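Local coordinates for calcium uptake protein 2, mitochondrial (Homo sapiens, PDB 6LB7) that binds calcium through an EF-hand and probably helps regulate calcium uptake into mitochondria, at residues M115-K118 and R119-F122; I154-T157 and L158-R161; F201-K204 and E205-A208. One frame throughout, in Å; residues are numbered along the deposited sequence.

Contact 1: residues M115-K118 and R119-F122; sequences MIEK and REFF. With CA (calcium ion), chain F.
Glu-120 OE1 is held twice over: it binds the calcium ion at 2.4 Å and accepts a hydrogen bond from Glu-117 N at 2.9 Å. That N-H arrives on the anti side of the carboxylate, 16° out of its plane, while OE2 of Glu-120 also coordinates the metal, so ion and backbone amide together fix how the carboxylate is turned. An extended chain beyond CG (chi2 172°) carries the group from the first turn of helix 118-129 back to the ion. Met-115 contributes its carbonyl, with O 2.3 Å from the calcium, rather than its sulfur. This is the closing half of an EF-hand loop: a peptide oxygen followed, five residues on, by a bidentate glutamate, with Asp-109, Asp-111 and Asn-113 and a water filling the remaining places. Glu-117, at the N-cap of the helix, has its carbonyl oxygen accept from Phe-121 N at 3.0 Å. Its side chain runs alongside Arg-119, pointing the same way, and OE1 forms a salt bridge to NH2 of Arg-119 at 3.2 Å, the carboxylate and guanidinium planes 56° apart. The other oxygen, Glu-117 OE2, accepts from the Asn-113 side chain and thereby ties a second-shell carboxylate to a calcium ligand.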
loop_
_atom_site.group_PDB
_atom_site.type_symbol
_atom_site.label_atom_id
_atom_site.label_comp_id
_atom_site.label_asym_id
_atom_site.label_seq_id
_atom_site.Cartn_x
_atom_site.Cartn_y
_atom_site.Cartn_z
ATOM N N MET B 115 22.401 9.405 -7.134
ATOM C CA MET B 115 22.250 10.321 -8.241
ATOM C C MET B 115 21.598 9.556 -9.374
ATOM O O MET B 115 21.925 8.391 -9.623
ATOM C CB MET B 115 23.599 10.889 -8.702
ATOM C CG MET B 115 24.418 11.503 -7.619
ATOM S SD MET B 115 26.179 11.502 -7.913
ATOM C CE MET B 115 26.240 11.820 -9.565
ATOM N N ILE B 116 20.681 10.190 -10.071
ATOM C CA ILE B 116 20.086 9.563 -11.228
ATOM C C ILE B 116 20.828 10.041 -12.457
ATOM O O ILE B 116 21.023 11.246 -12.658
ATOM C CB ILE B 116 18.589 9.873 -11.325
ATOM C CG1 ILE B 116 17.844 9.187 -10.178
ATOM C CG2 ILE B 116 18.083 9.414 -12.688
ATOM C CD1 ILE B 116 16.400 9.614 -10.095
ATOM N N GLU B 117 21.264 9.101 -13.271
ATOM C CA GLU B 117 21.959 9.453 -14.490
ATOM C C GLU B 117 21.056 9.175 -15.678
ATOM O O GLU B 117 20.101 8.393 -15.588
ATOM C CB GLU B 117 23.280 8.688 -14.568
ATOM C CG GLU B 117 24.006 8.801 -13.241
ATOM C CD GLU B 117 25.495 8.531 -13.320
ATOM O OE1 GLU B 117 26.052 8.467 -14.435
ATOM O OE2 GLU B 117 26.109 8.383 -12.246
ATOM N N LYS B 118 21.349 9.860 -16.789
ATOM C CA LYS B 118 20.521 9.715 -17.979
ATOM C C LYS B 118 20.265 8.246 -18.289
ATOM O O LYS B 118 19.140 7.864 -18.632
ATOM C CB LYS B 118 21.173 10.419 -19.172
ATOM C CG LYS B 118 20.275 10.479 -20.413
ATOM C CD LYS B 118 20.858 11.394 -21.481
ATOM C CE LYS B 118 19.975 11.412 -22.728
ATOM N NZ LYS B 118 20.435 12.401 -23.742
ATOM N N ARG B 119 21.289 7.401 -18.115
ATOM C CA ARG B 119 21.159 5.976 -18.418
ATOM C C ARG B 119 20.131 5.306 -17.518
ATOM O O ARG B 119 19.400 4.408 -17.954
ATOM C CB ARG B 119 22.520 5.286 -18.267
ATOM C CG ARG B 119 22.443 3.805 -17.908
ATOM C CD ARG B 119 23.830 3.202 -17.585
ATOM N NE ARG B 119 24.526 3.956 -16.545
ATOM C CZ ARG B 119 25.461 4.868 -16.786
ATOM N NH1 ARG B 119 25.818 5.139 -18.030
ATOM N NH2 ARG B 119 26.037 5.519 -15.786
ATOM N N GLU B 120 20.058 5.729 -16.255
ATOM C CA GLU B 120 19.057 5.179 -15.349
ATOM C C GLU B 120 17.656 5.689 -15.681
ATOM O O GLU B 120 16.678 4.945 -15.567
ATOM C CB GLU B 120 19.422 5.533 -13.914
ATOM C CG GLU B 120 20.691 4.806 -13.443
ATOM C CD GLU B 120 21.152 5.298 -12.092
ATOM O OE1 GLU B 120 21.133 6.531 -11.876
ATOM O OE2 GLU B 120 21.536 4.456 -11.256
ATOM N N PHE B 121 17.535 6.958 -16.070
ATOM C CA PHE B 121 16.228 7.481 -16.460
ATOM C C PHE B 121 15.730 6.783 -17.711
ATOM O O PHE B 121 14.523 6.590 -17.884
ATOM C CB PHE B 121 16.324 8.988 -16.684
ATOM C CG PHE B 121 15.003 9.695 -16.736
ATOM C CD1 PHE B 121 14.214 9.805 -15.600
ATOM C CD2 PHE B 121 14.561 10.279 -17.922
ATOM C CE1 PHE B 121 12.998 10.482 -15.639
ATOM C CE2 PHE B 121 13.341 10.954 -17.973
ATOM C CZ PHE B 121 12.565 11.060 -16.829
ATOM N N PHE B 122 16.655 6.364 -18.579
ATOM C CA PHE B 122 16.304 5.700 -19.821
ATOM C C PHE B 122 15.647 4.348 -19.588
ATOM O O PHE B 122 15.014 3.810 -20.498
ATOM C CB PHE B 122 17.565 5.547 -20.690
ATOM C CG PHE B 122 17.277 5.073 -22.081
ATOM C CD1 PHE B 122 16.743 5.942 -23.021
ATOM C CD2 PHE B 122 17.526 3.764 -22.448
ATOM C CE1 PHE B 122 16.464 5.519 -24.310
ATOM C CE2 PHE B 122 17.252 3.325 -23.738
ATOM C CZ PHE B 122 16.720 4.206 -24.671
HETATM CA CA CA F . 22.587 6.246 -10.040
HETATM O O HOH W 1 24.507 6.423 -11.807
#

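Contact 2: residues I154-T157 and L158-R161; sequences INTT and LQMR
Gln-159 NE2 donates to two oxygens of the segment before it, Ile-154 O at 2.9 Å and Thr-156 OG1 at 3.3 Å. Both acceptors lie close to the plane of the glutamine amide, and the approach to Ile-154 O is also in the carbonyl plane. Gln-159 OE1 accepts from a water, 2.7 Å away, that also donates to Ile-154 O, so the rotation of the amide is fixed, with its edge turned to the incoming loop. With an alanine here, the Ile-154 carbonyl and the bridging water would probably lose their amide partner, and the loop would be freer to move.

One step further out, Thr-156 OG1 also accepts from Gln-159 N at 3.3 Å. It can face the helix end because it stands between its own backbone N and carbonyl carbon (chi1 67°), and beyond the segment the same hydroxyl is hydrogen-bonded to Glu-86. Asn-155 lies across the Met-160 side chain at about a right angle, bringing ND2 to 3.3 Å from SD of Met-160. Thr-157 OG1 accepts from Leu-81 N, while Leu-158 packs on Leu-90 of helix 84-94; together they anchor the first turn to its neighbours. With Thr-156 O receiving Met-160 N at 2.9 Å, the threonine forms the N-cap of helix 157-163, its hydroxyl making the side-chain capping bond.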
loop_
_atom_site.group_PDB
_atom_site.type_symbol
_atom_site.label_atom_id
_atom_site.label_comp_id
_atom_site.label_asym_id
_atom_site.label_seq_id
_atom_site.Cartn_x
_atom_site.Cartn_y
_atom_site.Cartn_z
ATOM N N ILE B 154 14.159 12.273 -29.755
ATOM C CA ILE B 154 14.879 11.395 -28.836
ATOM C C ILE B 154 15.342 12.187 -27.598
ATOM O O ILE B 154 15.232 11.704 -26.471
ATOM C CB ILE B 154 16.056 10.674 -29.561
ATOM C CG1 ILE B 154 16.691 9.604 -28.674
ATOM C CG2 ILE B 154 17.112 11.655 -30.073
ATOM C CD1 ILE B 154 17.933 8.989 -29.305
ATOM N N ASN B 155 15.822 13.411 -27.805
ATOM C CA ASN B 155 16.146 14.316 -26.710
ATOM C C ASN B 155 14.898 15.119 -26.335
ATOM O O ASN B 155 14.090 15.453 -27.204
ATOM C CB ASN B 155 17.289 15.241 -27.128
ATOM C CG ASN B 155 18.041 15.799 -25.966
ATOM O OD1 ASN B 155 18.145 15.209 -24.951
ATOM N ND2 ASN B 155 18.586 16.941 -26.116
ATOM N N THR B 156 14.722 15.400 -25.039
ATOM C CA THR B 156 13.464 15.955 -24.539
ATOM C C THR B 156 13.723 17.019 -23.477
ATOM O O THR B 156 14.814 17.120 -22.924
ATOM C CB THR B 156 12.552 14.883 -23.914
ATOM O OG1 THR B 156 13.177 14.379 -22.723
ATOM C CG2 THR B 156 12.279 13.744 -24.897
ATOM N N THR B 157 12.673 17.791 -23.177
ATOM C CA THR B 157 12.741 18.827 -22.144
ATOM C C THR B 157 13.229 18.273 -20.808
ATOM O O THR B 157 14.135 18.842 -20.190
ATOM C CB THR B 157 11.372 19.485 -21.967
ATOM O OG1 THR B 157 10.941 20.039 -23.212
ATOM C CG2 THR B 157 11.439 20.590 -20.919
ATOM N N LEU B 158 12.629 17.170 -20.332
ATOM C CA LEU B 158 13.053 16.616 -19.042
ATOM C C LEU B 158 14.501 16.122 -19.088
ATOM O O LEU B 158 15.271 16.325 -18.142
ATOM C CB LEU B 158 12.120 15.480 -18.608
ATOM C CG LEU B 158 10.716 15.831 -18.107
ATOM C CD1 LEU B 158 10.088 14.630 -17.428
ATOM C CD2 LEU B 158 10.727 17.058 -17.157
ATOM N N GLN B 159 14.892 15.450 -20.163
ATOM C CA GLN B 159 16.271 14.970 -20.217
ATOM C C GLN B 159 17.256 16.140 -20.229
ATOM O O GLN B 159 18.319 16.068 -19.608
ATOM C CB GLN B 159 16.463 14.062 -21.428
ATOM C CG GLN B 159 15.670 12.783 -21.343
ATOM C CD GLN B 159 15.973 11.853 -22.483
ATOM O OE1 GLN B 159 16.756 10.918 -22.336
ATOM N NE2 GLN B 159 15.364 12.105 -23.636
ATOM N N MET B 160 16.896 17.239 -20.899
ATOM C CA MET B 160 17.699 18.462 -20.842
ATOM C C MET B 160 17.782 19.014 -19.426
ATOM O O MET B 160 18.872 19.316 -18.925
ATOM C CB MET B 160 17.098 19.530 -21.752
ATOM C CG MET B 160 17.074 19.183 -23.209
ATOM S SD MET B 160 18.713 19.430 -23.886
ATOM C CE MET B 160 19.254 20.846 -22.932
ATOM N N ARG B 161 16.622 19.210 -18.795
ATOM C CA ARG B 161 16.576 19.788 -17.459
ATOM C C ARG B 161 17.358 18.942 -16.459
ATOM O O ARG B 161 18.071 19.475 -15.601
ATOM C CB ARG B 161 15.115 19.932 -17.036
ATOM C CG ARG B 161 14.843 20.117 -15.589
ATOM C CD ARG B 161 15.283 21.417 -15.060
ATOM N NE ARG B 161 14.362 21.994 -14.313
ATOM C CZ ARG B 161 14.498 22.216 -13.146
ATOM N NH1 ARG B 161 15.518 21.900 -12.580
ATOM N NH2 ARG B 161 13.607 22.741 -12.540
HETATM O O HOH W 2 17.066 9.663 -24.687
#

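Contact 3: residues F201-K204 and E205-A208; sequences FMRK and EDFA
The side chains of Arg-203 and Asp-206 meet at a slant with their flat groups 26° apart, and the arginine grips the carboxylate side-on with NE and NH2. NH2 of Arg-203 donates to Asp-206 OD1 at 3.1 Å, on the syn side, and NE of Arg-203 reaches the same oxygen at 3.3 Å; both donors come in out of the carboxylate plane, from one face of it. NE also makes a weak bond to Asp-206 OD2. OD1 lies near the guanidinium plane, at its edge. A bend at chi3 of the arginine folds the group back over the helix start. Glu-205 is turned quite differently: its chain runs beside that of Arg-203 in the same direction, but its carboxylate stands 84° from the guanidinium plane, and its CG lies over one guanidinium face. The link is a short salt bridge from Glu-205 OE2 to Arg-203 NH2 at 2.6 Å, so that one nitrogen serves two acids. With CG set between backbone N and carbonyl carbon, Glu-205 turns back toward the arginine.

This salt-bridge network straddles the N-terminus of helix 204-211, where Arg-203 holds the N-cap position. Asp-206 OD2 accepts from Arg-203 N at 2.9 Å, met from above the carboxylate plane, and Arg-203 O accepts from Phe-207 N at 3.0 Å. The helix end would probably favour the ionised form of Asp-206.

Met-202 packs against the helix start. Its CG lies on Asp-206 CB at 3.6 Å, while SD sits at the edge of the Phe-207 ring, 85° off the ring normal, in a Met-aromatic contact. The Phe-207 ring meets Phe-245 edge-to-face, and Phe-192 and Phe-195 of helix 173-196 touch Met-202. NZ of Lys-204 forms a salt bridge with Asp-292 of helix 288-298.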
loop_
_atom_site.group_PDB
_atom_site.type_symbol
_atom_site.label_atom_id
_atom_site.label_comp_id
_atom_site.label_asym_id
_atom_site.label_seq_id
_atom_site.Cartn_x
_atom_site.Cartn_y
_atom_site.Cartn_z
ATOM N N PHE B 201 -9.722 34.730 -5.148
ATOM C CA PHE B 201 -10.240 33.705 -4.256
ATOM C C PHE B 201 -11.209 32.841 -5.031
ATOM O O PHE B 201 -11.828 33.294 -5.996
ATOM C CB PHE B 201 -10.914 34.320 -3.007
ATOM C CG PHE B 201 -9.937 35.028 -2.109
ATOM C CD1 PHE B 201 -9.315 34.345 -1.062
ATOM C CD2 PHE B 201 -9.593 36.352 -2.342
ATOM C CE1 PHE B 201 -8.395 34.977 -0.247
ATOM C CE2 PHE B 201 -8.658 36.993 -1.529
ATOM C CZ PHE B 201 -8.061 36.302 -0.484
ATOM N N MET B 202 -11.267 31.568 -4.636
ATOM C CA MET B 202 -12.184 30.590 -5.198
ATOM C C MET B 202 -13.488 30.698 -4.431
ATOM O O MET B 202 -13.490 30.578 -3.203
ATOM C CB MET B 202 -11.597 29.185 -5.044
ATOM C CG MET B 202 -11.845 28.201 -6.132
ATOM S SD MET B 202 -10.901 26.708 -5.694
ATOM C CE MET B 202 -10.257 26.254 -7.293
ATOM N N ARG B 203 -14.592 30.947 -5.126
ATOM C CA ARG B 203 -15.854 30.820 -4.417
ATOM C C ARG B 203 -16.075 29.362 -4.033
ATOM O O ARG B 203 -15.507 28.451 -4.639
ATOM C CB ARG B 203 -17.014 31.346 -5.253
ATOM C CG ARG B 203 -16.785 32.789 -5.691
ATOM C CD ARG B 203 -17.930 33.233 -6.578
ATOM N NE ARG B 203 -18.189 32.182 -7.530
ATOM C CZ ARG B 203 -19.228 32.159 -8.342
ATOM N NH1 ARG B 203 -20.118 33.152 -8.320
ATOM N NH2 ARG B 203 -19.380 31.129 -9.170
ATOM N N LYS B 204 -16.885 29.149 -2.989
ATOM C CA LYS B 204 -17.188 27.779 -2.593
ATOM C C LYS B 204 -17.735 26.976 -3.759
ATOM O O LYS B 204 -17.389 25.806 -3.921
ATOM C CB LYS B 204 -18.163 27.761 -1.420
ATOM C CG LYS B 204 -17.482 28.052 -0.088
ATOM C CD LYS B 204 -18.525 28.195 1.019
ATOM C CE LYS B 204 -17.891 28.333 2.385
ATOM N NZ LYS B 204 -18.959 28.473 3.462
ATOM N N GLU B 205 -18.573 27.577 -4.605
ATOM C CA GLU B 205 -19.055 26.786 -5.733
ATOM C C GLU B 205 -18.017 26.639 -6.841
ATOM O O GLU B 205 -18.132 25.704 -7.635
ATOM C CB GLU B 205 -20.366 27.363 -6.294
ATOM C CG GLU B 205 -20.269 28.646 -7.078
ATOM C CD GLU B 205 -21.594 29.002 -7.748
ATOM O OE1 GLU B 205 -22.646 28.510 -7.289
ATOM O OE2 GLU B 205 -21.590 29.767 -8.734
ATOM N N ASP B 206 -17.019 27.539 -6.930
ATOM C CA ASP B 206 -15.893 27.290 -7.845
ATOM C C ASP B 206 -15.083 26.079 -7.391
ATOM O O ASP B 206 -14.627 25.282 -8.213
ATOM C CB ASP B 206 -14.944 28.501 -7.931
ATOM C CG ASP B 206 -15.628 29.806 -8.338
ATOM O OD1 ASP B 206 -16.613 29.784 -9.075
ATOM O OD2 ASP B 206 -15.134 30.890 -7.932
ATOM N N PHE B 207 -14.851 25.951 -6.085
ATOM C CA PHE B 207 -14.178 24.765 -5.567
ATOM C C PHE B 207 -15.020 23.511 -5.812
ATOM O O PHE B 207 -14.492 22.446 -6.158
ATOM C CB PHE B 207 -13.885 24.964 -4.077
ATOM C CG PHE B 207 -13.330 23.745 -3.399
ATOM C CD1 PHE B 207 -12.011 23.378 -3.590
ATOM C CD2 PHE B 207 -14.137 22.957 -2.582
ATOM C CE1 PHE B 207 -11.494 22.237 -2.978
ATOM C CE2 PHE B 207 -13.631 21.808 -1.982
ATOM C CZ PHE B 207 -12.305 21.456 -2.175
ATOM N N ALA B 208 -16.336 23.627 -5.678
ATOM C CA ALA B 208 -17.191 22.487 -5.990
ATOM C C ALA B 208 -17.072 22.100 -7.459
ATOM O O ALA B 208 -17.025 20.911 -7.788
ATOM C CB ALA B 208 -18.643 22.804 -5.633
#

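All three contacts lie where a helix begins, yet each start is fastened by different chemistry. Contact 1 is partly buried and organised by a metal; contact 2 is the most buried of the three, held by neutral amide and hydroxyl groups; contact 3, again partly buried, pairs charges on one side with sulfur and aromatic packing on another. Contacts 1 and 2 are neighbours, their centres about 12 Å apart, and they meet where Lys-118 CE packs 3.3 Å from Gln-159 OE1, joining helices 118-129 and 157-163. Contact 3 belongs to helix 204-211 on the opposite side of the chain's centre, its nearest atoms about 25 Å from contact 2 and about 29 Å from contact 1.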